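Local coordinates for protein glycerate dehydrogenase (Bacillus sp. 5mfcol3.1, PDB 6P2I) that reduces acyclic imino acids, probably with NADPH as the hydride donor, and belongs to the D-isomer-specific 2-hydroxyacid dehydrogenase family, at residues F32-E35 and E36-I39; T156-E159 and I160-F164; L232-E235 and Q236-Y239; K19-Y23 and G24-V28. All coordinates share one frame; numbering follows the deposited sequence.

Four local contacts show how helix chemistry follows position in the fold. Contacts 1 and 3 mark helix starts, each with a polar residue at the N-cap: contact 1 is a capping box at the surface, whereas contact 3, partly buried, sets an aspartate N-cap without a returning bond beside an apolar pair. Contact 2 is the most buried, backbone bonds and small side chains within a helix pressed between strands and the second subunit. Contact 4, partly buried, turns from a helix into strand 25-28, which precedes the helix of contact 1; these two lie on the same side of the chain's centre, about 21 Å apart between centres. Contacts 2 and 3 belong to the NAD-binding family region.

Contact 1: residues F32-E35 and E36-I39; sequences FPNE and EEAI
Between Pro-33 and Ile-39 the chain leaves a loop and winds into helix 35-43, with Ala-38 N donating to Asn-34 O and Ile-39 N donating to Glu-35 O as the first helical bonds. The N-cap is Asn-34. Its CG sits between the backbone N and the carbonyl carbon (chi1 64°), a setting that swings OD1 back over the opening turn. There Asn-34 OD1 accepts from Glu-37 N at 2.7 Å in an almost straight bond (169° at the hydrogen), the donor tilted somewhat from the amide's carbonyl plane. Glu-37 returns the favour. Its extended side chain runs back past the amide, crossing it at about a right angle, and OE1 accepts from Asn-34 N at 2.9 Å through its anti lone pair, the one facing away from the other oxygen. The amide and carboxylate planes lie only 21° apart. A water donates to Glu-37 OE1 (2.9 Å) and also to Phe-32 O (2.6 Å), tying the loop to the same oxygen. Behind this polar exchange, Pro-33 CB packs on Glu-37 CB at 3.6 Å, and Pro-33 CG approaches Ala-38 CB. Were Glu-37 cut back to alanine, Asn-34 N would probably be left without its side-chain acceptor and the bridging water without one of its acceptors. This reciprocal exchange is the capping box: each residue satisfies the backbone N-H of the other, and a negative carboxylate beside the helix's N-terminus is likely to be favoured by the helix dipole.

Contact 2: residues T156-E159 and I160-F164; sequences TVAE and IANAF. With EDO (1,2-ethanediol), chain E.
The ring of Phe-164 meets Ile-160 CG2 at its edge, in the ring plane, one turn back along the chain. The ring of Phe-107, from helix 99-114, meets it nearly parallel, and an ethanediol hydroxyl, O1, approaches the ring obliquely while donating to Phe-164 O at 3.1 Å. That ethanediol, probably left from crystallisation, is also bonded to Gln-100 of the second subunit. Behind the ring the helix is held by regular backbone bonds: Ala-161 N donates to Val-157 O at 2.8 Å and Asn-162 N to Ala-158 O at 2.7 Å, but the bond from Ala-163 N to Glu-159 O is weak at 3.3 Å. Ile-160 has CG1 anti to its carbonyl carbon (chi1 -62°), which lays that branch back against Thr-156 O at 3.6 Å. Small side chains serve the sheet-facing side, where Ala-158 and Ala-161 rest on Val-168 and Val-157 on Leu-147. Asn-162 ND2 is bonded to Gly-180 O. Ile-160 and Phe-164 also meet Phe-164 and Ile-160 of the second subunit. This is the helix of a Rossmann-type beta-alpha-beta unit, between strands 144-148 and 167-171, one side on the sheet and another in the dimer interface.

Contact 3: residues L232-E235 and Q236-Y239; sequences LIDE and QALY
Ile-233 overlaps Leu-238 with both ends of its branched side chain: CD1 lies 3.9 Å from Leu-238 CD2, and CG2 rests equally near Leu-238 CB. The two side chains cross obliquely, and each also touches Leu-224 of strand 223-226, so the pair faces the sheet. Between them in sequence stands Asp-234, the N-cap of helix 235-243. Its CG lies anti to the backbone N (chi1 -174°), which carries the carboxylate alongside the first turn, where OD1 accepts from Ala-237 N at 3.0 Å. The bond is fairly straight at the hydrogen (162°), yet the donor comes from above the carboxylate, 56° out of its plane. Ala-237 CB presses against the same group, 3.5 Å from Asp-234 CG. The main chain carries the turn onward, with Leu-238 N donating to Asp-234 O at 2.9 Å and Tyr-239 N donating to Glu-235 O. Glu-235, the first helical residue, turns its carboxylate elsewhere, where OE2 is bonded to Thr-256 and Asn-261. With the carboxylate of Asp-234 gone, as in an alanine here, Ala-237 N would probably lack its capping acceptor and the helix start its nearby negative charge. The flanking apolar pair, one residue before the cap and four after it, fits a hydrophobic staple. Here the third helical residue is alanine, so the exchange runs one way: side chain to backbone. Capping thus rests on a single carboxylate oxygen, its charge probably welcome at the helix's N-terminus, while apolar contact fixes the loop to the turn.

Contact 4: residues K19-Y23 and G24-V28; sequences KINEY and GDFEV
Phe-26 lies with one ring face against Ile-20. Ile-20 CG2 stands 3.6 Å from the ring centroid, 19° off the normal, a CH-pi contact. Across the opposite face comes Val-28 CG2, so the ring is sandwiched between two methyl groups. Having CG anti to the backbone N (chi1 -172°) sends the ring back toward the helix. Asn-21 serves the polar side of the turn: its OD1 accepts from Phe-26 N at 3.2 Å, the donor standing above the amide's carbonyl plane, and ND2 donates at 3.0 Å to a water that in turn donates to Phe-26 O. The amide therefore grips both backbone polar atoms of the phenylalanine, one directly and one through water. Gly-24 makes the bend, the first residue to leave helical geometry. Its N gives only a weak bond to Ile-20 O. In its extended backbone setting, any CB here would sit 2.7 Å from Tyr-23 O, a clash that glycine avoids. The directions of helix segment 19-23 and strand 25-28 differ by 134°, the turn from helix to strand in a beta-alpha-beta unit that starts with strand 2-5, at the edge of a parallel five-stranded sheet.

Contact 1: residues F32-E35 and E36-I39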
loop_
_atom_site.group_PDB
_atom_site.type_symbol
_atom_site.label_atom_id
_atom_site.label_comp_id
_atom_site.label_asym_id
_atom_site.label_seq_id
_atom_site.Cartn_x
_atom_site.Cartn_y
_atom_site.Cartn_z
ATOM N N PHE A 32 -20.683 11.093 -24.843
ATOM C CA PHE A 32 -20.127 12.381 -24.457
ATOM C C PHE A 32 -20.719 13.416 -25.396
ATOM O O PHE A 32 -20.445 13.368 -26.606
ATOM C CB PHE A 32 -18.602 12.381 -24.552
ATOM C CG PHE A 32 -17.947 11.344 -23.686
ATOM C CD1 PHE A 32 -17.970 11.456 -22.307
ATOM C CD2 PHE A 32 -17.310 10.255 -24.259
ATOM C CE1 PHE A 32 -17.376 10.496 -21.511
ATOM C CE2 PHE A 32 -16.716 9.286 -23.467
ATOM C CZ PHE A 32 -16.745 9.411 -22.094
ATOM N N PRO A 33 -21.570 14.321 -24.915
ATOM C CA PRO A 33 -22.215 15.269 -25.830
ATOM C C PRO A 33 -21.220 16.284 -26.367
ATOM O O PRO A 33 -20.297 16.705 -25.668
ATOM C CB PRO A 33 -23.280 15.946 -24.954
ATOM C CG PRO A 33 -22.741 15.810 -23.554
ATOM C CD PRO A 33 -22.030 14.485 -23.525
ATOM N N ASN A 34 -21.413 16.669 -27.624
ATOM C CA ASN A 34 -20.766 17.877 -28.112
ATOM C C ASN A 34 -21.404 19.084 -27.418
ATOM O O ASN A 34 -22.414 18.961 -26.722
ATOM C CB ASN A 34 -20.839 17.955 -29.646
ATOM C CG ASN A 34 -22.268 18.064 -30.193
ATOM O OD1 ASN A 34 -23.087 18.824 -29.684
ATOM N ND2 ASN A 34 -22.555 17.321 -31.263
ATOM N N GLU A 35 -20.795 20.263 -27.580
ATOM C CA GLU A 35 -21.254 21.420 -26.813
ATOM C C GLU A 35 -22.722 21.747 -27.092
ATOM O O GLU A 35 -23.468 22.116 -26.178
ATOM C CB GLU A 35 -20.379 22.638 -27.099
ATOM C CG GLU A 35 -20.825 23.863 -26.322
ATOM C CD GLU A 35 -19.905 25.046 -26.507
ATOM O OE1 GLU A 35 -18.687 24.895 -26.275
ATOM O OE2 GLU A 35 -20.403 26.126 -26.885
ATOM N N GLU A 36 -23.159 21.601 -28.342
ATOM C CA GLU A 36 -24.545 21.910 -28.677
ATOM C C GLU A 36 -25.508 20.892 -28.080
ATOM O O GLU A 36 -26.597 21.260 -27.619
ATOM C CB GLU A 36 -24.722 21.976 -30.190
ATOM C CG GLU A 36 -26.116 22.364 -30.616
ATOM C CD GLU A 36 -26.182 22.691 -32.090
ATOM O OE1 GLU A 36 -27.303 22.746 -32.636
ATOM O OE2 GLU A 36 -25.107 22.881 -32.703
ATOM N N GLU A 37 -25.144 19.606 -28.112
ATOM C CA GLU A 37 -25.951 18.596 -27.435
ATOM C C GLU A 37 -26.052 18.899 -25.949
ATOM O O GLU A 37 -27.127 18.770 -25.347
ATOM C CB GLU A 37 -25.353 17.199 -27.653
ATOM C CG GLU A 37 -25.698 16.566 -29.010
ATOM C CD GLU A 37 -24.857 15.328 -29.301
ATOM O OE1 GLU A 37 -23.723 15.268 -28.798
ATOM O OE2 GLU A 37 -25.319 14.428 -30.037
ATOM N N ALA A 38 -24.941 19.324 -25.345
ATOM C CA ALA A 38 -24.931 19.586 -23.911
ATOM C C ALA A 38 -25.896 20.709 -23.560
ATOM O O ALA A 38 -26.715 20.574 -22.642
ATOM C CB ALA A 38 -23.511 19.924 -23.459
ATOM N N ILE A 39 -25.823 21.823 -24.293
ATOM C CA ILE A 39 -26.739 22.934 -24.052
ATOM C C ILE A 39 -28.180 22.486 -24.254
ATOM O O ILE A 39 -29.072 22.838 -23.469
ATOM C CB ILE A 39 -26.389 24.129 -24.957
ATOM C CG1 ILE A 39 -25.056 24.744 -24.519
ATOM C CG2 ILE A 39 -27.504 25.154 -24.925
ATOM C CD1 ILE A 39 -24.495 25.740 -25.513
HETATM O O HOH W 1 -21.657 13.308 -28.939
#

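Contact 2: residues T156-E159 and I160-F164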
loop_
_atom_site.group_PDB
_atom_site.type_symbol
_atom_site.label_atom_id
_atom_site.label_comp_id
_atom_site.label_asym_id
_atom_site.label_seq_id
_atom_site.Cartn_x
_atom_site.Cartn_y
_atom_site.Cartn_z
ATOM N N THR A 156 -9.780 11.674 6.442
ATOM C CA THR A 156 -9.775 10.216 6.401
ATOM C C THR A 156 -8.352 9.690 6.310
ATOM O O THR A 156 -7.995 8.723 6.999
ATOM C CB THR A 156 -10.632 9.703 5.235
ATOM O OG1 THR A 156 -11.937 10.295 5.301
ATOM C CG2 THR A 156 -10.797 8.192 5.324
ATOM N N VAL A 157 -7.518 10.331 5.489
ATOM C CA VAL A 157 -6.108 9.960 5.426
ATOM C C VAL A 157 -5.455 10.149 6.789
ATOM O O VAL A 157 -4.675 9.298 7.247
ATOM C CB VAL A 157 -5.384 10.776 4.340
ATOM C CG1 VAL A 157 -3.858 10.586 4.447
ATOM C CG2 VAL A 157 -5.877 10.370 2.954
ATOM N N ALA A 158 -5.768 11.258 7.465
ATOM C CA ALA A 158 -5.191 11.490 8.791
ATOM C C ALA A 158 -5.564 10.380 9.766
ATOM O O ALA A 158 -4.737 9.965 10.590
ATOM C CB ALA A 158 -5.632 12.851 9.333
ATOM N N GLU A 159 -6.808 9.895 9.708
ATOM C CA GLU A 159 -7.215 8.833 10.626
ATOM C C GLU A 159 -6.375 7.586 10.415
ATOM O O GLU A 159 -5.912 6.959 11.379
ATOM C CB GLU A 159 -8.690 8.483 10.437
ATOM C CG GLU A 159 -9.677 9.541 10.800
ATOM C CD GLU A 159 -11.092 9.038 10.601
ATOM O OE1 GLU A 159 -11.404 7.937 11.113
ATOM O OE2 GLU A 159 -11.877 9.721 9.912
ATOM N N ILE A 160 -6.195 7.194 9.154
ATOM C CA ILE A 160 -5.365 6.035 8.848
ATOM C C ILE A 160 -3.924 6.291 9.269
ATOM O O ILE A 160 -3.271 5.423 9.865
ATOM C CB ILE A 160 -5.455 5.683 7.355
ATOM C CG1 ILE A 160 -6.892 5.306 6.972
ATOM C CG2 ILE A 160 -4.490 4.556 7.028
ATOM C CD1 ILE A 160 -7.083 5.177 5.496
ATOM N N ALA A 161 -3.410 7.488 8.977
ATOM C CA ALA A 161 -2.036 7.817 9.352
ATOM C C ALA A 161 -1.847 7.788 10.864
ATOM O O ALA A 161 -0.854 7.241 11.363
ATOM C CB ALA A 161 -1.650 9.186 8.802
ATOM N N ASN A 162 -2.773 8.406 11.614
ATOM C CA ASN A 162 -2.565 8.570 13.053
ATOM C C ASN A 162 -2.539 7.226 13.757
ATOM O O ASN A 162 -1.912 7.084 14.815
ATOM C CB ASN A 162 -3.651 9.471 13.661
ATOM C CG ASN A 162 -3.221 10.932 13.765
ATOM O OD1 ASN A 162 -2.118 11.242 14.225
ATOM N ND2 ASN A 162 -4.102 11.841 13.349
ATOM N N ALA A 163 -3.181 6.222 13.170
ATOM C CA ALA A 163 -3.189 4.884 13.731
ATOM C C ALA A 163 -2.146 3.966 13.101
ATOM O O ALA A 163 -1.872 2.898 13.657
ATOM C CB ALA A 163 -4.593 4.282 13.606
ATOM N N PHE A 164 -1.553 4.356 11.965
ATOM C CA PHE A 164 -0.223 3.878 11.591
ATOM C C PHE A 164 0.858 4.444 12.502
ATOM O O PHE A 164 2.033 4.093 12.331
ATOM C CB PHE A 164 0.119 4.274 10.159
ATOM C CG PHE A 164 0.062 3.151 9.163
ATOM C CD1 PHE A 164 1.054 2.196 9.109
ATOM C CD2 PHE A 164 -0.973 3.092 8.234
ATOM C CE1 PHE A 164 1.000 1.186 8.177
ATOM C CE2 PHE A 164 -1.026 2.086 7.298
ATOM C CZ PHE A 164 -0.036 1.128 7.268
HETATM C C1 EDO E . 1.541 0.604 13.729
HETATM O O1 EDO E . 2.312 1.041 12.604
HETATM C C2 EDO E . 1.962 -0.808 14.124
HETATM O O2 EDO E . 3.269 -0.757 14.711
#

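Contact 3: residues L232-E235 and Q236-Y239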
loop_
_atom_site.group_PDB
_atom_site.type_symbol
_atom_site.label_atom_id
_atom_site.label_comp_id
_atom_site.label_asym_id
_atom_site.label_seq_id
_atom_site.Cartn_x
_atom_site.Cartn_y
_atom_site.Cartn_z
ATOM N N LEU A 232 -2.760 21.122 -9.982
ATOM C CA LEU A 232 -2.388 21.706 -8.699
ATOM C C LEU A 232 -0.885 21.877 -8.571
ATOM O O LEU A 232 -0.430 22.619 -7.695
ATOM C CB LEU A 232 -2.891 20.827 -7.549
ATOM C CG LEU A 232 -4.406 20.664 -7.441
ATOM C CD1 LEU A 232 -4.733 19.673 -6.369
ATOM C CD2 LEU A 232 -5.058 22.004 -7.128
ATOM N N ILE A 233 -0.110 21.194 -9.408
ATOM C CA ILE A 233 1.346 21.165 -9.317
ATOM C C ILE A 233 1.927 21.818 -10.561
ATOM O O ILE A 233 1.370 21.681 -11.656
ATOM C CB ILE A 233 1.867 19.718 -9.189
ATOM C CG1 ILE A 233 1.125 18.976 -8.073
ATOM C CG2 ILE A 233 3.376 19.708 -8.976
ATOM C CD1 ILE A 233 1.530 17.510 -7.940
ATOM N N ASP A 234 3.044 22.530 -10.391
ATOM C CA ASP A 234 3.885 22.862 -11.537
ATOM C C ASP A 234 4.456 21.554 -12.069
ATOM O O ASP A 234 5.497 21.081 -11.595
ATOM C CB ASP A 234 4.995 23.842 -11.146
ATOM C CG ASP A 234 5.818 24.323 -12.338
ATOM O OD1 ASP A 234 6.005 23.566 -13.320
ATOM O OD2 ASP A 234 6.303 25.473 -12.279
ATOM N N GLU A 235 3.771 20.952 -13.043
ATOM C CA GLU A 235 4.104 19.588 -13.440
ATOM C C GLU A 235 5.467 19.504 -14.110
ATOM O O GLU A 235 6.165 18.494 -13.958
ATOM C CB GLU A 235 3.027 19.041 -14.366
ATOM C CG GLU A 235 3.040 17.543 -14.488
ATOM C CD GLU A 235 1.889 17.046 -15.325
ATOM O OE1 GLU A 235 0.891 16.593 -14.725
ATOM O OE2 GLU A 235 1.982 17.141 -16.575
ATOM N N GLN A 236 5.856 20.543 -14.853
ATOM C CA GLN A 236 7.191 20.573 -15.436
ATOM C C GLN A 236 8.254 20.613 -14.350
ATOM O O GLN A 236 9.282 19.932 -14.452
ATOM C CB GLN A 236 7.335 21.773 -16.374
ATOM C CG GLN A 236 6.625 21.595 -17.702
ATOM C CD GLN A 236 7.009 22.656 -18.710
ATOM O OE1 GLN A 236 7.151 23.831 -18.370
ATOM N NE2 GLN A 236 7.191 22.244 -19.960
ATOM N N ALA A 237 8.029 21.408 -13.301
ATOM C CA ALA A 237 8.981 21.435 -12.196
ATOM C C ALA A 237 9.021 20.092 -11.478
ATOM O O ALA A 237 10.093 19.640 -11.059
ATOM C CB ALA A 237 8.634 22.554 -11.216
ATOM N N LEU A 238 7.865 19.438 -11.334
ATOM C CA LEU A 238 7.839 18.126 -10.695
ATOM C C LEU A 238 8.624 17.110 -11.512
ATOM O O LEU A 238 9.348 16.277 -10.953
ATOM C CB LEU A 238 6.393 17.664 -10.494
ATOM C CG LEU A 238 6.194 16.305 -9.803
ATOM C CD1 LEU A 238 6.953 16.239 -8.482
ATOM C CD2 LEU A 238 4.721 15.984 -9.583
ATOM N N TYR A 239 8.497 17.165 -12.841
ATOM C CA TYR A 239 9.283 16.275 -13.687
ATOM C C TYR A 239 10.775 16.447 -13.425
ATOM O O TYR A 239 11.502 15.460 -13.267
ATOM C CB TYR A 239 8.971 16.515 -15.165
ATOM C CG TYR A 239 9.906 15.737 -16.057
ATOM C CD1 TYR A 239 9.779 14.359 -16.189
ATOM C CD2 TYR A 239 10.953 16.367 -16.718
ATOM C CE1 TYR A 239 10.652 13.635 -16.982
ATOM C CE2 TYR A 239 11.829 15.651 -17.512
ATOM C CZ TYR A 239 11.673 14.282 -17.639
ATOM O OH TYR A 239 12.539 13.559 -18.428
#

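Contact 4: residues K19-Y23 and G24-V28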
loop_
_atom_site.group_PDB
_atom_site.type_symbol
_atom_site.label_atom_id
_atom_site.label_comp_id
_atom_site.label_asym_id
_atom_site.label_seq_id
_atom_site.Cartn_x
_atom_site.Cartn_y
_atom_site.Cartn_z
ATOM N N LYS A 19 -35.433 3.850 -9.417
ATOM C CA LYS A 19 -35.732 4.783 -8.335
ATOM C C LYS A 19 -35.910 6.208 -8.857
ATOM O O LYS A 19 -36.847 6.913 -8.463
ATOM C CB LYS A 19 -34.623 4.722 -7.282
ATOM C CG LYS A 19 -34.755 5.764 -6.186
ATOM C CD LYS A 19 -36.023 5.557 -5.388
ATOM C CE LYS A 19 -35.774 4.650 -4.207
ATOM N NZ LYS A 19 -34.929 5.310 -3.174
ATOM N N ILE A 20 -35.026 6.656 -9.746
ATOM C CA ILE A 20 -35.130 8.047 -10.167
ATOM C C ILE A 20 -36.379 8.256 -11.019
ATOM O O ILE A 20 -37.007 9.324 -10.972
ATOM C CB ILE A 20 -33.840 8.473 -10.886
ATOM C CG1 ILE A 20 -32.671 8.417 -9.898
ATOM C CG2 ILE A 20 -33.974 9.888 -11.448
ATOM C CD1 ILE A 20 -31.329 8.784 -10.517
ATOM N N ASN A 21 -36.793 7.238 -11.777
ATOM C CA ASN A 21 -38.048 7.350 -12.510
ATOM C C ASN A 21 -39.254 7.442 -11.575
ATOM O O ASN A 21 -40.347 7.785 -12.029
ATOM C CB ASN A 21 -38.191 6.162 -13.470
ATOM C CG ASN A 21 -37.516 6.414 -14.813
ATOM O OD1 ASN A 21 -37.803 7.402 -15.480
ATOM N ND2 ASN A 21 -36.602 5.529 -15.201
ATOM N N GLU A 22 -39.080 7.156 -10.272
ATOM C CA GLU A 22 -40.176 7.412 -9.338
ATOM C C GLU A 22 -40.367 8.906 -9.093
ATOM O O GLU A 22 -41.468 9.336 -8.731
ATOM C CB GLU A 22 -39.929 6.717 -7.999
ATOM C CG GLU A 22 -39.911 5.211 -8.067
ATOM C CD GLU A 22 -39.432 4.573 -6.760
ATOM O OE1 GLU A 22 -39.009 3.401 -6.799
ATOM O OE2 GLU A 22 -39.489 5.238 -5.695
ATOM N N TYR A 23 -39.302 9.697 -9.247
ATOM C CA TYR A 23 -39.329 11.127 -8.963
ATOM C C TYR A 23 -39.725 11.976 -10.159
ATOM O O TYR A 23 -40.162 13.114 -9.973
ATOM C CB TYR A 23 -37.955 11.593 -8.474
ATOM C CG TYR A 23 -37.545 11.008 -7.143
ATOM C CD1 TYR A 23 -38.253 11.309 -5.986
ATOM C CD2 TYR A 23 -36.455 10.152 -7.040
ATOM C CE1 TYR A 23 -37.883 10.776 -4.758
ATOM C CE2 TYR A 23 -36.079 9.612 -5.816
ATOM C CZ TYR A 23 -36.796 9.929 -4.683
ATOM O OH TYR A 23 -36.420 9.396 -3.467
ATOM N N GLY A 24 -39.578 11.457 -11.371
ATOM C CA GLY A 24 -39.922 12.210 -12.558
ATOM C C GLY A 24 -39.460 11.460 -13.789
ATOM O O GLY A 24 -39.039 10.307 -13.708
ATOM N N ASP A 25 -39.558 12.135 -14.932
ATOM C CA ASP A 25 -39.106 11.560 -16.197
ATOM C C ASP A 25 -37.584 11.572 -16.255
ATOM O O ASP A 25 -36.969 12.627 -16.435
ATOM C CB ASP A 25 -39.711 12.339 -17.362
ATOM C CG ASP A 25 -39.309 11.787 -18.722
ATOM O OD1 ASP A 25 -38.835 10.643 -18.812
ATOM O OD2 ASP A 25 -39.497 12.508 -19.721
ATOM N N PHE A 26 -36.978 10.396 -16.143
ATOM C CA PHE A 26 -35.531 10.248 -16.104
ATOM C C PHE A 26 -35.024 9.822 -17.475
ATOM O O PHE A 26 -35.534 8.858 -18.060
ATOM C CB PHE A 26 -35.145 9.218 -15.037
ATOM C CG PHE A 26 -33.663 9.117 -14.769
ATOM C CD1 PHE A 26 -32.844 10.235 -14.823
ATOM C CD2 PHE A 26 -33.096 7.893 -14.434
ATOM C CE1 PHE A 26 -31.480 10.132 -14.570
ATOM C CE2 PHE A 26 -31.740 7.776 -14.166
ATOM C CZ PHE A 26 -30.925 8.894 -14.227
ATOM N N GLU A 27 -34.045 10.557 -17.999
ATOM C CA GLU A 27 -33.418 10.222 -19.272
ATOM C C GLU A 27 -31.915 10.181 -19.069
ATOM O O GLU A 27 -31.355 11.050 -18.404
ATOM C CB GLU A 27 -33.759 11.229 -20.372
ATOM C CG GLU A 27 -33.133 10.888 -21.730
ATOM C CD GLU A 27 -33.652 11.768 -22.860
ATOM O OE1 GLU A 27 -34.092 12.912 -22.594
ATOM O OE2 GLU A 27 -33.631 11.304 -24.018
ATOM N N VAL A 28 -31.268 9.170 -19.639
ATOM C CA VAL A 28 -29.832 8.971 -19.496
ATOM C C VAL A 28 -29.222 8.892 -20.882
ATOM O O VAL A 28 -29.733 8.173 -21.746
ATOM C CB VAL A 28 -29.521 7.689 -18.709
ATOM C CG1 VAL A 28 -28.017 7.554 -18.490
ATOM C CG2 VAL A 28 -30.263 7.690 -17.394
HETATM O O HOH W 2 -35.082 6.047 -17.678
HETATM O O HOH W 3 -38.208 7.993 -18.066
#